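Local coordinates for protein ZYG-9 (Caenorhabditis elegans, PDB 2OF3) that plays a major role in organising microtubules and spindle poles during mitosis and meiosis in one-cell embryos, at residues I228-V232 and L256-I261. Numbering follows the deposited sequence.
Sequences INVLV and LVEERI
Ile228 pushes its two branches into the surface formed by Leu256, Val257 and Arg260, a clear case of a branched side chain fitting between neighbours on a facing helix. Its CD1 reaches the CB of Leu256 at 4.2 Å, while CG1 packs on CG2 of Val257 as the two side chains pass head to tail. CG2 of Ile228, placed anti to the backbone N, goes the other way and lies over one face of the Arg260 guanidinium, 3.6 Å from NH1 and set off-centre, near the NH1 end. One turn on, CG2 of Val232 fills the hollow between Arg260 and Ile261, 3.5 Å from CG of Arg260 and 4.0 Å from CG1 of Ile261. The packing joins helix 221-238 to helix 251-264, the last helix of the chain, at one end of the all-helical, HEAT-like array of a TOG domain; the local axes are 9.5 Å apart and cross at -59°. On the flank facing helix 241-246, Val257 sets CG2 against CD1 of Leu231 at 4.0 Å, and Val216 and helix 241-246, with Met242 and Trp243, continue the apolar layer. Arg260 leaves its helix toward helix 221-238, with CG anti to the backbone N (chi1 -171°), then bends at chi2 and chi3, which folds the chain back over Ile228 and brings NH1 to the amide of Asn229, with the amide and guanidinium planes 59° apart. Replacing Arg260 by an alanine would probably leave CG2 of Ile228 without its flat cover and open a gap beside Val232, where the CG methylene now packs.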
loop_
_atom_site.group_PDB
_atom_site.type_symbol
_atom_site.label_atom_id
_atom_site.label_comp_id
_atom_site.label_asym_id
_atom_site.label_seq_id
_atom_site.Cartn_x
_atom_site.Cartn_y
_atom_site.Cartn_z
ATOM N N ILE A 228 -6.106 17.907 10.321
ATOM C CA ILE A 228 -6.204 18.476 11.658
ATOM C C ILE A 228 -5.843 17.402 12.661
ATOM O O ILE A 228 -5.018 17.667 13.545
ATOM C CB ILE A 228 -7.637 19.027 11.953
ATOM C CG1 ILE A 228 -7.878 20.295 11.156
ATOM C CG2 ILE A 228 -7.845 19.259 13.474
ATOM C CD1 ILE A 228 -9.362 20.672 11.054
ATOM N N ASN A 229 -6.429 16.203 12.554
ATOM C CA ASN A 229 -6.119 15.181 13.550
ATOM C C ASN A 229 -4.683 14.623 13.564
ATOM O O ASN A 229 -4.196 14.221 14.608
ATOM C CB ASN A 229 -7.159 14.048 13.515
ATOM C CG ASN A 229 -8.508 14.458 14.062
ATOM O OD1 ASN A 229 -9.527 13.848 13.749
ATOM N ND2 ASN A 229 -8.527 15.450 14.874
ATOM N N VAL A 230 -4.003 14.641 12.436
ATOM C CA VAL A 230 -2.565 14.363 12.400
ATOM C C VAL A 230 -1.782 15.399 13.248
ATOM O O VAL A 230 -0.946 15.023 14.089
ATOM C CB VAL A 230 -2.009 14.293 10.890
ATOM C CG1 VAL A 230 -0.444 14.304 10.847
ATOM C CG2 VAL A 230 -2.553 13.040 10.083
ATOM N N LEU A 231 -2.066 16.688 13.080
ATOM C CA LEU A 231 -1.341 17.745 13.793
ATOM C C LEU A 231 -1.595 17.737 15.284
ATOM O O LEU A 231 -0.663 17.968 16.082
ATOM C CB LEU A 231 -1.684 19.111 13.195
ATOM C CG LEU A 231 -1.315 19.316 11.741
ATOM C CD1 LEU A 231 -1.777 20.677 11.342
ATOM C CD2 LEU A 231 0.198 19.196 11.494
ATOM N N VAL A 232 -2.830 17.443 15.679
ATOM C CA VAL A 232 -3.217 17.205 17.093
ATOM C C VAL A 232 -2.513 15.995 17.719
ATOM O O VAL A 232 -2.118 16.040 18.906
ATOM C CB VAL A 232 -4.749 16.985 17.220
ATOM C CG1 VAL A 232 -5.153 16.573 18.632
ATOM C CG2 VAL A 232 -5.517 18.234 16.791
ATOM N N LEU A 256 -8.593 26.416 13.807
ATOM C CA LEU A 256 -9.268 25.103 13.793
ATOM C C LEU A 256 -8.420 24.061 14.511
ATOM O O LEU A 256 -8.910 23.282 15.314
ATOM C CB LEU A 256 -9.569 24.647 12.357
ATOM C CG LEU A 256 -10.504 25.564 11.559
ATOM C CD1 LEU A 256 -10.397 25.261 10.077
ATOM C CD2 LEU A 256 -11.938 25.448 12.103
ATOM N N VAL A 257 -7.140 24.011 14.206
ATOM C CA VAL A 257 -6.261 23.068 14.935
ATOM C C VAL A 257 -6.232 23.373 16.444
ATOM O O VAL A 257 -6.378 22.437 17.249
ATOM C CB VAL A 257 -4.851 23.016 14.301
ATOM C CG1 VAL A 257 -3.927 22.088 15.096
ATOM C CG2 VAL A 257 -4.978 22.564 12.822
ATOM N N GLU A 258 -6.101 24.661 16.840
ATOM C CA GLU A 258 -6.090 25.046 18.284
ATOM C C GLU A 258 -7.356 24.633 19.014
ATOM O O GLU A 258 -7.299 24.161 20.133
ATOM C CB GLU A 258 -5.865 26.550 18.477
ATOM C CG GLU A 258 -4.469 27.078 18.098
ATOM C CD GLU A 258 -4.442 28.642 17.921
ATOM O OE1 GLU A 258 -5.524 29.250 17.760
ATOM O OE2 GLU A 258 -3.346 29.267 17.926
ATOM N N GLU A 259 -8.509 24.830 18.376
ATOM C CA GLU A 259 -9.807 24.439 18.922
ATOM C C GLU A 259 -9.931 22.912 19.081
ATOM O O GLU A 259 -10.490 22.425 20.068
ATOM C CB GLU A 259 -10.939 24.997 17.997
ATOM C CG GLU A 259 -12.403 24.814 18.525
ATOM C CD GLU A 259 -12.563 25.406 19.965
ATOM O OE1 GLU A 259 -11.936 26.448 20.259
ATOM O OE2 GLU A 259 -13.278 24.816 20.818
ATOM N N ARG A 260 -9.434 22.147 18.105
ATOM C CA ARG A 260 -9.418 20.681 18.222
ATOM C C ARG A 260 -8.562 20.234 19.420
ATOM O O ARG A 260 -8.986 19.345 20.178
ATOM C CB ARG A 260 -8.889 20.043 16.934
ATOM C CG ARG A 260 -9.024 18.498 16.849
ATOM C CD ARG A 260 -10.457 17.952 16.917
ATOM N NE ARG A 260 -11.322 18.499 15.873
ATOM C CZ ARG A 260 -11.376 18.092 14.600
ATOM N NH1 ARG A 260 -10.643 17.094 14.133
ATOM N NH2 ARG A 260 -12.221 18.680 13.772
ATOM N N ILE A 261 -7.372 20.837 19.577
ATOM C CA ILE A 261 -6.483 20.575 20.735
ATOM C C ILE A 261 -7.238 20.901 22.009
ATOM O O ILE A 261 -7.336 20.061 22.908
ATOM C CB ILE A 261 -5.173 21.387 20.692
ATOM C CG1 ILE A 261 -4.303 20.911 19.505
ATOM C CG2 ILE A 261 -4.442 21.358 22.110
ATOM C CD1 ILE A 261 -3.110 21.894 19.050
#